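Local coordinates for hypothetical protein (Pseudomonas aeruginosa, PDB 2H1T) that is of unknown biochemical function but belongs to a putative glycolipid-binding family, which suggests a possible part in glycolipid metabolism, at residues L35-E40 / I105-F110; Y46-R51 / I134-L139; S164-V169 / I179-L184. All blocks are in the same frame, centred on the assembly; numbering follows the deposited sequence.

Contact 1 of 3, residues L35-E40 / I105-F110; sequences LRAPDE and IWPSPF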
loop_
_atom_site.group_PDB
_atom_site.type_symbol
_atom_site.label_atom_id
_atom_site.label_comp_id
_atom_site.label_asym_id
_atom_site.label_seq_id
_atom_site.Cartn_x
_atom_site.Cartn_y
_atom_site.Cartn_z
ATOM N N LEU A 35 1.198 7.665 3.741
ATOM C CA LEU A 35 -0.205 7.295 3.742
ATOM C C LEU A 35 -0.410 6.170 2.731
ATOM O O LEU A 35 -0.018 6.268 1.576
ATOM C CB LEU A 35 -1.036 8.561 3.413
ATOM C CG LEU A 35 -2.539 8.489 3.238
ATOM C CD1 LEU A 35 -3.165 9.905 3.239
ATOM C CD2 LEU A 35 -2.922 7.748 1.977
ATOM N N ARG A 36 -0.996 5.069 3.153
ATOM C CA ARG A 36 -1.265 3.961 2.191
ATOM C C ARG A 36 -2.748 3.745 2.134
ATOM O O ARG A 36 -3.403 3.777 3.186
ATOM C CB ARG A 36 -0.561 2.673 2.641
ATOM C CG ARG A 36 0.962 2.849 2.745
ATOM C CD ARG A 36 1.651 1.580 3.198
ATOM N NE ARG A 36 2.785 1.838 4.100
ATOM C CZ ARG A 36 4.005 1.305 3.999
ATOM N NH1 ARG A 36 4.316 0.515 2.999
ATOM N NH2 ARG A 36 4.930 1.586 4.902
ATOM N N ALA A 37 -3.278 3.508 0.932
ATOM C CA ALA A 37 -4.714 3.484 0.708
ATOM C C ALA A 37 -5.029 2.886 -0.660
ATOM O O ALA A 37 -4.158 2.800 -1.527
ATOM C CB ALA A 37 -5.317 4.899 0.819
ATOM N N PRO A 38 -6.263 2.399 -0.822
ATOM C CA PRO A 38 -6.714 1.883 -2.100
ATOM C C PRO A 38 -7.253 2.997 -2.977
ATOM O O PRO A 38 -7.914 3.909 -2.466
ATOM C CB PRO A 38 -7.845 0.945 -1.697
ATOM C CG PRO A 38 -8.428 1.583 -0.463
ATOM C CD PRO A 38 -7.285 2.230 0.231
ATOM N N ASP A 39 -6.925 2.924 -4.275
ATOM C CA ASP A 39 -7.585 3.694 -5.316
ATOM C C ASP A 39 -9.013 3.208 -5.416
ATOM O O ASP A 39 -9.262 2.036 -5.741
ATOM C CB ASP A 39 -6.848 3.495 -6.658
ATOM C CG ASP A 39 -7.407 4.378 -7.799
ATOM O OD1 ASP A 39 -8.599 4.308 -8.125
ATOM O OD2 ASP A 39 -6.614 5.104 -8.401
ATOM N N GLU A 40 -9.945 4.126 -5.179
ATOM C CA GLU A 40 -11.344 3.797 -5.035
ATOM C C GLU A 40 -12.035 3.502 -6.382
ATOM O O GLU A 40 -13.178 3.048 -6.399
ATOM C CB GLU A 40 -12.064 4.923 -4.266
ATOM C CG GLU A 40 -11.502 5.166 -2.831
ATOM C CD GLU A 40 -11.713 6.606 -2.314
ATOM O OE1 GLU A 40 -12.896 6.988 -2.168
ATOM O OE2 GLU A 40 -10.694 7.332 -2.040
ATOM N N ILE A 105 -6.162 17.447 2.329
ATOM C CA ILE A 105 -5.720 16.256 1.575
ATOM C C ILE A 105 -6.735 15.191 1.927
ATOM O O ILE A 105 -6.980 14.961 3.107
ATOM C CB ILE A 105 -4.341 15.739 2.078
ATOM C CG1 ILE A 105 -3.192 16.720 1.771
ATOM C CG2 ILE A 105 -4.041 14.385 1.439
ATOM C CD1 ILE A 105 -2.017 16.628 2.733
ATOM N N TRP A 106 -7.259 14.500 0.916
ATOM C CA TRP A 106 -8.028 13.238 1.095
ATOM C C TRP A 106 -7.089 12.112 0.667
ATOM O O TRP A 106 -6.433 12.218 -0.368
ATOM C CB TRP A 106 -9.308 13.188 0.218
ATOM C CG TRP A 106 -9.898 11.809 0.146
ATOM C CD1 TRP A 106 -9.695 10.840 -0.832
ATOM C CD2 TRP A 106 -10.747 11.193 1.131
ATOM N NE1 TRP A 106 -10.354 9.668 -0.481
ATOM C CE2 TRP A 106 -11.013 9.866 0.703
ATOM C CE3 TRP A 106 -11.275 11.626 2.348
ATOM C CZ2 TRP A 106 -11.809 8.989 1.440
ATOM C CZ3 TRP A 106 -12.075 10.746 3.081
ATOM C CH2 TRP A 106 -12.327 9.449 2.621
ATOM N N PRO A 107 -7.063 11.010 1.411
ATOM C CA PRO A 107 -7.751 10.743 2.669
ATOM C C PRO A 107 -6.886 10.978 3.895
ATOM O O PRO A 107 -6.134 10.087 4.311
ATOM C CB PRO A 107 -8.085 9.257 2.529
ATOM C CG PRO A 107 -7.001 8.698 1.726
ATOM C CD PRO A 107 -6.442 9.777 0.868
ATOM N N SER A 108 -7.017 12.148 4.519
ATOM C CA SER A 108 -6.259 12.392 5.756
ATOM C C SER A 108 -6.978 13.300 6.720
ATOM O O SER A 108 -7.321 14.432 6.393
ATOM C CB SER A 108 -4.873 12.958 5.493
ATOM O OG SER A 108 -4.201 13.298 6.709
ATOM N N PRO A 109 -7.119 12.846 7.971
ATOM C CA PRO A 109 -7.738 13.775 8.927
ATOM C C PRO A 109 -6.721 14.741 9.548
ATOM O O PRO A 109 -7.083 15.654 10.340
ATOM C CB PRO A 109 -8.320 12.822 9.966
ATOM C CG PRO A 109 -7.368 11.735 10.001
ATOM C CD PRO A 109 -6.858 11.532 8.586
ATOM N N PHE A 110 -5.455 14.589 9.173
ATOM C CA PHE A 110 -4.438 15.568 9.630
ATOM C C PHE A 110 -4.824 16.989 9.286
ATOM O O PHE A 110 -4.745 17.890 10.144
ATOM C CB PHE A 110 -3.048 15.301 9.075
ATOM C CG PHE A 110 -2.028 16.349 9.469
ATOM C CD1 PHE A 110 -1.861 16.731 10.817
ATOM C CD2 PHE A 110 -1.236 16.927 8.538
ATOM C CE1 PHE A 110 -0.939 17.690 11.196
ATOM C CE2 PHE A 110 -0.309 17.897 8.919
ATOM C CZ PHE A 110 -0.164 18.276 10.238
#
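Ser108 OG is gripped by several groups: it accepts from Phe110 N at 3.1 Å, forming an ST turn, and is hydrogen-bonded to Glu22, with a weaker bond to Tyr50. Its CB meanwhile brushes a methyl of Leu35, CD1, across the contact.

Trp106 gives its indole N-H to the carboxylate of Glu40, NE1 to OE2 at 2.8 Å, and the bond is nearly straight, with an angle of 168° at the hydrogen. OE2 receives it on its syn lone pair and sits at the ring edge, almost exactly in the indole plane. The carboxylate itself is turned well out of that plane, by 55°. Its negative charge should make it a strong acceptor. Glu40 is exposed at the outer end of the contact, where Trp14 of the second subunit packs on it and also meets the Trp106 ring.

The peptide bond before Pro107 is cis, and it folds the proline back on its neighbour: CB of Pro107 stands 3.5 Å above the centre of the Trp106 ring. This kink comes just where strand 102-106, at an edge of the mixed sheet, ends, and Pro107 just beyond it packs on strand 30-38 of the antiparallel sheet, so the two sheets of the fold touch here through a proline.

Leu35 and Ala37 project from strand 30-38 to meet it. With CG trans to the backbone N (chi1 176°), Leu35 reaches across with CD1, which lies 3.2 Å from Pro107 O and 4.0 Å from Pro107 CD, while Ala37 CB rests against Pro107 CG at 4.3 Å. On the opposite face of strand 30-38, Arg36 makes a salt bridge with Glu68 of the second subunit.

Contact 2 of 3, residues Y46-R51 / I134-L139; sequences YQLDYR and IEAPAL. With EDO (1,2-ethanediol), chain D.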
loop_
_atom_site.group_PDB
_atom_site.type_symbol
_atom_site.label_atom_id
_atom_site.label_comp_id
_atom_site.label_asym_id
_atom_site.label_seq_id
_atom_site.Cartn_x
_atom_site.Cartn_y
_atom_site.Cartn_z
ATOM N N TYR A 46 -2.124 2.502 -3.534
ATOM C CA TYR A 46 -1.091 3.506 -3.744
ATOM C C TYR A 46 -0.440 3.863 -2.413
ATOM O O TYR A 46 -0.914 3.491 -1.336
ATOM C CB TYR A 46 -1.661 4.752 -4.469
ATOM C CG TYR A 46 -2.695 5.509 -3.680
ATOM C CD1 TYR A 46 -2.314 6.551 -2.828
ATOM C CD2 TYR A 46 -4.068 5.213 -3.790
ATOM C CE1 TYR A 46 -3.282 7.281 -2.058
ATOM C CE2 TYR A 46 -5.045 5.934 -2.992
ATOM C CZ TYR A 46 -4.627 6.971 -2.151
ATOM O OH TYR A 46 -5.520 7.689 -1.357
ATOM N N GLN A 47 0.701 4.527 -2.501
ATOM C CA GLN A 47 1.318 5.108 -1.337
ATOM C C GLN A 47 1.621 6.563 -1.661
ATOM O O GLN A 47 2.272 6.854 -2.682
ATOM C CB GLN A 47 2.610 4.419 -0.941
ATOM C CG GLN A 47 3.270 5.098 0.294
ATOM C CD GLN A 47 4.309 4.242 0.995
ATOM O OE1 GLN A 47 4.105 3.033 1.203
ATOM N NE2 GLN A 47 5.443 4.860 1.364
ATOM N N LEU A 48 1.177 7.426 -0.740
ATOM C CA LEU A 48 1.399 8.861 -0.800
ATOM C C LEU A 48 2.372 9.217 0.320
ATOM O O LEU A 48 2.155 8.872 1.483
ATOM C CB LEU A 48 0.084 9.618 -0.572
ATOM C CG LEU A 48 0.246 11.151 -0.530
ATOM C CD1 LEU A 48 0.733 11.661 -1.860
ATOM C CD2 LEU A 48 -1.051 11.824 -0.189
ATOM N N ASP A 49 3.441 9.901 -0.035
ATOM C CA ASP A 49 4.389 10.487 0.927
ATOM C C ASP A 49 4.237 11.982 0.781
ATOM O O ASP A 49 4.199 12.490 -0.323
ATOM C CB ASP A 49 5.840 10.088 0.597
ATOM C CG ASP A 49 6.090 8.593 0.724
ATOM O OD1 ASP A 49 5.571 7.966 1.648
ATOM O OD2 ASP A 49 6.819 8.035 -0.131
ATOM N N TYR A 50 4.093 12.703 1.880
ATOM C CA TYR A 50 3.995 14.131 1.759
ATOM C C TYR A 50 4.633 14.866 2.911
ATOM O O TYR A 50 4.798 14.316 3.997
ATOM C CB TYR A 50 2.535 14.548 1.562
ATOM C CG TYR A 50 1.622 14.464 2.795
ATOM C CD1 TYR A 50 1.567 15.493 3.756
ATOM C CD2 TYR A 50 0.718 13.408 2.948
ATOM C CE1 TYR A 50 0.707 15.398 4.861
ATOM C CE2 TYR A 50 -0.176 13.350 4.030
ATOM C CZ TYR A 50 -0.174 14.351 4.968
ATOM O OH TYR A 50 -1.061 14.268 6.033
ATOM N N ARG A 51 4.982 16.111 2.647
ATOM C CA ARG A 51 5.513 16.972 3.693
ATOM C C ARG A 51 4.853 18.323 3.586
ATOM O O ARG A 51 4.786 18.886 2.489
ATOM C CB ARG A 51 7.045 17.067 3.572
ATOM C CG ARG A 51 7.690 18.095 4.558
ATOM C CD ARG A 51 9.220 18.212 4.414
ATOM N NE ARG A 51 9.665 18.582 3.065
ATOM C CZ ARG A 51 9.768 19.828 2.588
ATOM N NH1 ARG A 51 9.426 20.896 3.328
ATOM N NH2 ARG A 51 10.211 20.009 1.344
ATOM N N ILE A 134 -6.973 18.607 -2.228
ATOM C CA ILE A 134 -6.077 17.749 -3.035
ATOM C C ILE A 134 -6.423 16.302 -2.665
ATOM O O ILE A 134 -6.209 15.864 -1.537
ATOM C CB ILE A 134 -4.582 18.035 -2.707
ATOM C CG1 ILE A 134 -4.310 19.528 -2.816
ATOM C CG2 ILE A 134 -3.632 17.223 -3.668
ATOM C CD1 ILE A 134 -2.968 20.002 -2.258
ATOM N N GLU A 135 -6.980 15.592 -3.634
ATOM C CA GLU A 135 -7.450 14.223 -3.461
ATOM C C GLU A 135 -6.428 13.276 -4.037
ATOM O O GLU A 135 -6.166 13.293 -5.257
ATOM C CB GLU A 135 -8.808 14.080 -4.133
ATOM C CG GLU A 135 -9.542 12.834 -3.860
ATOM C CD GLU A 135 -10.885 12.800 -4.608
ATOM O OE1 GLU A 135 -11.781 13.642 -4.322
ATOM O OE2 GLU A 135 -11.034 11.912 -5.465
ATOM N N ALA A 136 -5.843 12.440 -3.171
ATOM C CA ALA A 136 -4.990 11.359 -3.667
ATOM C C ALA A 136 -5.886 10.267 -4.283
ATOM O O ALA A 136 -7.014 10.065 -3.831
ATOM C CB ALA A 136 -4.146 10.760 -2.528
ATOM N N PRO A 137 -5.344 9.499 -5.247
ATOM C CA PRO A 137 -3.958 9.572 -5.770
ATOM C C PRO A 137 -3.651 10.580 -6.892
ATOM O O PRO A 137 -2.482 10.760 -7.234
ATOM C CB PRO A 137 -3.722 8.129 -6.268
ATOM C CG PRO A 137 -5.061 7.631 -6.649
ATOM C CD PRO A 137 -6.073 8.339 -5.801
ATOM N N ALA A 138 -4.658 11.232 -7.466
ATOM C CA ALA A 138 -4.414 12.038 -8.667
ATOM C C ALA A 138 -3.729 13.362 -8.379
ATOM O O ALA A 138 -3.066 13.881 -9.264
ATOM C CB ALA A 138 -5.669 12.275 -9.422
ATOM N N LEU A 139 -3.939 13.900 -7.181
ATOM C CA LEU A 139 -3.266 15.109 -6.685
ATOM C C LEU A 139 -3.460 16.285 -7.639
ATOM O O LEU A 139 -2.498 16.974 -8.012
ATOM C CB LEU A 139 -1.769 14.860 -6.469
ATOM C CG LEU A 139 -1.314 13.760 -5.509
ATOM C CD1 LEU A 139 0.177 13.865 -5.394
ATOM C CD2 LEU A 139 -1.963 13.894 -4.172
HETATM C C1 EDO D . 8.081 13.196 0.402
HETATM O O1 EDO D . 7.204 14.146 -0.205
HETATM C C2 EDO D . 8.694 13.783 1.669
HETATM O O2 EDO D . 8.850 12.783 2.704
#
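Tyr46 and Leu48 meet the turn that follows strand 126-135, in which Ala136 and Pro137 are joined by a cis peptide bond. The turn follows a strand of the mixed sheet, and Tyr46 and Leu48 stand on a central strand of the antiparallel sheet, so this is another place where the two layers of the fold pack together.

One contact is a CH-pi interaction. Pro137 CB lies over one face of the Tyr46 ring, 3.9 Å from the ring centroid and only 13° off the normal. CG and CD of the proline extend across the same ring, to CD2 and CE2, and the two side chains cross at about a right angle. Tyr46 adopts chi1 65°, which places CG between the backbone N and the carbonyl carbon and lays the ring beneath the proline.

The remaining contacts between the segments are apolar. Ala136 CB approaches the phenol obliquely, 3.6 Å from Tyr46 CE1, and it also touches Leu48 CD2 at 4.0 Å; the small methyl thus fits between tyrosine and leucine. The second leucine branch, Leu48 CD1, meets Leu139 CD2 at 4.2 Å.

Hydrogen bonds hold each side in shape without crossing between them. Leu139 N bonds to Glu135 O at 3.0 Å and closes the turn, while Arg74 binds the carbonyl oxygens of Ala138 and Leu139. On the other face of strand 45-54, beside Gln47 of the second subunit, Gln47 NE2 donates to Asp49 OD1 at 3.1 Å from slightly outside the carboxylate plane. A 1,2-ethanediol, probably from the crystallisation liquor, also bonds to Glu32; its O1 reaches Asp49 O only weakly, at 3.4 Å.

Contact 3 of 3, residues S164-V169 / I179-L184; sequences SAFKAV and IDYPGL
Val169 directs its carbonyl oxygen at a proline, a residue with no N-H to offer, where a neighbouring strand would ordinarily supply one. The modelled distance from Val169 O to Pro182 CD is 2.9 Å, but Val169 was built in two conformers, so the exact closeness is doubtful. The two segments belong to the beta hairpin of strands 167-172 and 178-181, at the end away from its connecting loop. Further along, Ile179 and Asp180 both face Leu171 in a classic beta bulge.

Beyond Pro182 the chain makes a type II beta turn: Leu184 N bonds back to Tyr181 O at 2.8 Å, and Gly183 takes the positive phi of 79° that this turn requires at its third position. The turn brings Leu184 round to Phe166, whose CZ lies 4.2 Å from Leu184 CD1.

Tyr181 and Phe166 come from opposite directions, and the phenol oxygen arrives in the plane of the Phe166 ring, with OH 3.5 Å from CE2. Phe166 extends its ring in this direction because CG is trans to the backbone N (chi1 -179°). Ala168 CB meets the phenol obliquely, 3.6 Å from Tyr181 CE1. At the start of the segment an ST turn, Phe166 N to Ser164 OG at 3.0 Å, shapes the backbone that carries Phe166.

Leu184 also makes backbone hydrogen bonds to the second subunit and packs on its Trp14. A bound methylpentanediol, probably from the crystallisation liquor, lies about 4 Å from the Phe166 side chain. No hydrogen bond joins the two segments, so the contact here rests on apolar and aromatic packing, while backbone bonds to Leu171 pair the strands nearer the loop.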
loop_
_atom_site.group_PDB
_atom_site.type_symbol
_atom_site.label_atom_id
_atom_site.label_comp_id
_atom_site.label_asym_id
_atom_site.label_seq_id
_atom_site.Cartn_x
_atom_site.Cartn_y
_atom_site.Cartn_z
ATOM N N SER A 164 -22.595 19.083 -1.760
ATOM C CA SER A 164 -22.818 17.750 -1.103
ATOM C C SER A 164 -23.622 17.786 0.208
ATOM O O SER A 164 -24.217 16.799 0.602
ATOM C CB SER A 164 -21.489 17.100 -0.741
ATOM O OG SER A 164 -20.918 17.789 0.350
ATOM N N ALA A 165 -23.630 18.922 0.892
ATOM C CA ALA A 165 -24.212 19.021 2.231
ATOM C C ALA A 165 -23.530 18.110 3.254
ATOM O O ALA A 165 -24.094 17.953 4.334
ATOM C CB ALA A 165 -25.707 18.733 2.212
ATOM N N PHE A 166 -22.349 17.530 2.958
ATOM C CA PHE A 166 -21.663 16.699 3.946
ATOM C C PHE A 166 -21.313 17.488 5.219
ATOM O O PHE A 166 -20.780 18.585 5.168
ATOM C CB PHE A 166 -20.379 16.082 3.374
ATOM C CG PHE A 166 -19.645 15.194 4.365
ATOM C CD1 PHE A 166 -20.119 13.931 4.643
ATOM C CD2 PHE A 166 -18.528 15.667 5.073
ATOM C CE1 PHE A 166 -19.484 13.134 5.582
ATOM C CE2 PHE A 166 -17.877 14.871 5.983
ATOM C CZ PHE A 166 -18.363 13.590 6.234
ATOM N N LYS A 167 -21.573 16.889 6.369
ATOM C CA LYS A 167 -21.285 17.506 7.647
ATOM C C LYS A 167 -20.766 16.435 8.585
ATOM O O LYS A 167 -21.189 15.267 8.511
ATOM C CB LYS A 167 -22.563 18.131 8.251
ATOM C CG LYS A 167 -23.308 19.045 7.313
ATOM C CD LYS A 167 -24.365 19.878 8.069
ATOM C CE LYS A 167 -25.304 20.587 7.143
ATOM N NZ LYS A 167 -24.624 21.608 6.321
ATOM N N ALA A 168 -19.838 16.824 9.462
ATOM C CA ALA A 168 -19.297 15.922 10.454
ATOM C C ALA A 168 -18.896 16.692 11.708
ATOM O O ALA A 168 -18.608 17.916 11.629
ATOM C CB ALA A 168 -18.095 15.141 9.899
ATOM N N VAL A 169 -18.956 16.013 12.863
ATOM C CA VAL A 169 -18.393 16.532 14.126
ATOM C C VAL A 169 -17.078 15.834 14.441
ATOM O O VAL A 169 -17.034 14.628 14.564
ATOM C CB VAL A 169 -19.285 16.304 15.353
ATOM C CG1 VAL A 169 -18.494 16.624 16.661
ATOM C CG2 VAL A 169 -20.558 17.123 15.268
ATOM N N ILE A 179 -8.779 13.075 16.909
ATOM C CA ILE A 179 -8.909 11.757 17.542
ATOM C C ILE A 179 -9.869 10.885 16.713
ATOM O O ILE A 179 -9.486 9.806 16.217
ATOM C CB ILE A 179 -9.400 11.896 19.044
ATOM C CG1 ILE A 179 -8.420 12.765 19.828
ATOM C CG2 ILE A 179 -9.480 10.503 19.773
ATOM C CD1 ILE A 179 -8.862 13.039 21.283
ATOM N N ASP A 180 -11.111 11.347 16.603
ATOM C CA ASP A 180 -12.169 10.660 15.855
ATOM C C ASP A 180 -12.741 11.585 14.816
ATOM O O ASP A 180 -13.133 12.684 15.097
ATOM C CB ASP A 180 -13.294 10.181 16.729
ATOM C CG ASP A 180 -12.879 9.091 17.675
ATOM O OD1 ASP A 180 -12.068 8.219 17.268
ATOM O OD2 ASP A 180 -13.374 9.094 18.824
ATOM N N TYR A 181 -12.745 11.094 13.606
ATOM C CA TYR A 181 -13.481 11.671 12.473
ATOM C C TYR A 181 -14.572 10.621 12.260
ATOM O O TYR A 181 -14.384 9.634 11.563
ATOM C CB TYR A 181 -12.577 11.830 11.262
ATOM C CG TYR A 181 -13.158 12.801 10.266
ATOM C CD1 TYR A 181 -14.488 12.691 9.851
ATOM C CD2 TYR A 181 -12.374 13.819 9.716
ATOM C CE1 TYR A 181 -15.025 13.575 8.923
ATOM C CE2 TYR A 181 -12.895 14.703 8.761
ATOM C CZ TYR A 181 -14.226 14.593 8.392
ATOM O OH TYR A 181 -14.792 15.451 7.474
ATOM N N PRO A 182 -15.721 10.800 12.903
ATOM C CA PRO A 182 -16.618 9.652 13.070
ATOM C C PRO A 182 -17.050 8.977 11.761
ATOM O O PRO A 182 -17.516 9.628 10.821
ATOM C CB PRO A 182 -17.819 10.235 13.844
ATOM C CG PRO A 182 -17.257 11.530 14.492
ATOM C CD PRO A 182 -16.251 12.035 13.518
ATOM N N GLY A 183 -16.834 7.658 11.715
ATOM C CA GLY A 183 -17.193 6.852 10.560
ATOM C C GLY A 183 -16.198 6.948 9.419
ATOM O O GLY A 183 -16.328 6.208 8.464
ATOM N N LEU A 184 -15.202 7.846 9.504
ATOM C CA LEU A 184 -14.192 7.961 8.459
ATOM C C LEU A 184 -12.767 7.631 8.919
ATOM O O LEU A 184 -12.063 6.939 8.192
ATOM C CB LEU A 184 -14.178 9.353 7.836
ATOM C CG LEU A 184 -15.353 9.645 6.910
ATOM C CD1 LEU A 184 -15.102 10.986 6.312
ATOM C CD2 LEU A 184 -15.465 8.629 5.852
#

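From the N terminus, strand 30-38 opens contact 1 and strand 45-54 opens contact 2 before either closes. Contact 1 closes first, at 105-110, and contact 2 at 134-139, so their loops cross. Backbone pairing ties the two together on both sides: Leu35 N lies 2.7 Å from Leu48 O in the antiparallel sheet, and Trp106 O is 2.9 Å from Ala136 N in the mixed one. Together they fasten one sheet to the other. Contact 3 follows in series, closing only a short hairpin within the mixed sheet. It touches contact 1 through Pro109 and Tyr181 but stays about 11 Å, nearest atoms, from contact 2. Contacts 1 and 3 both reach the second subunit.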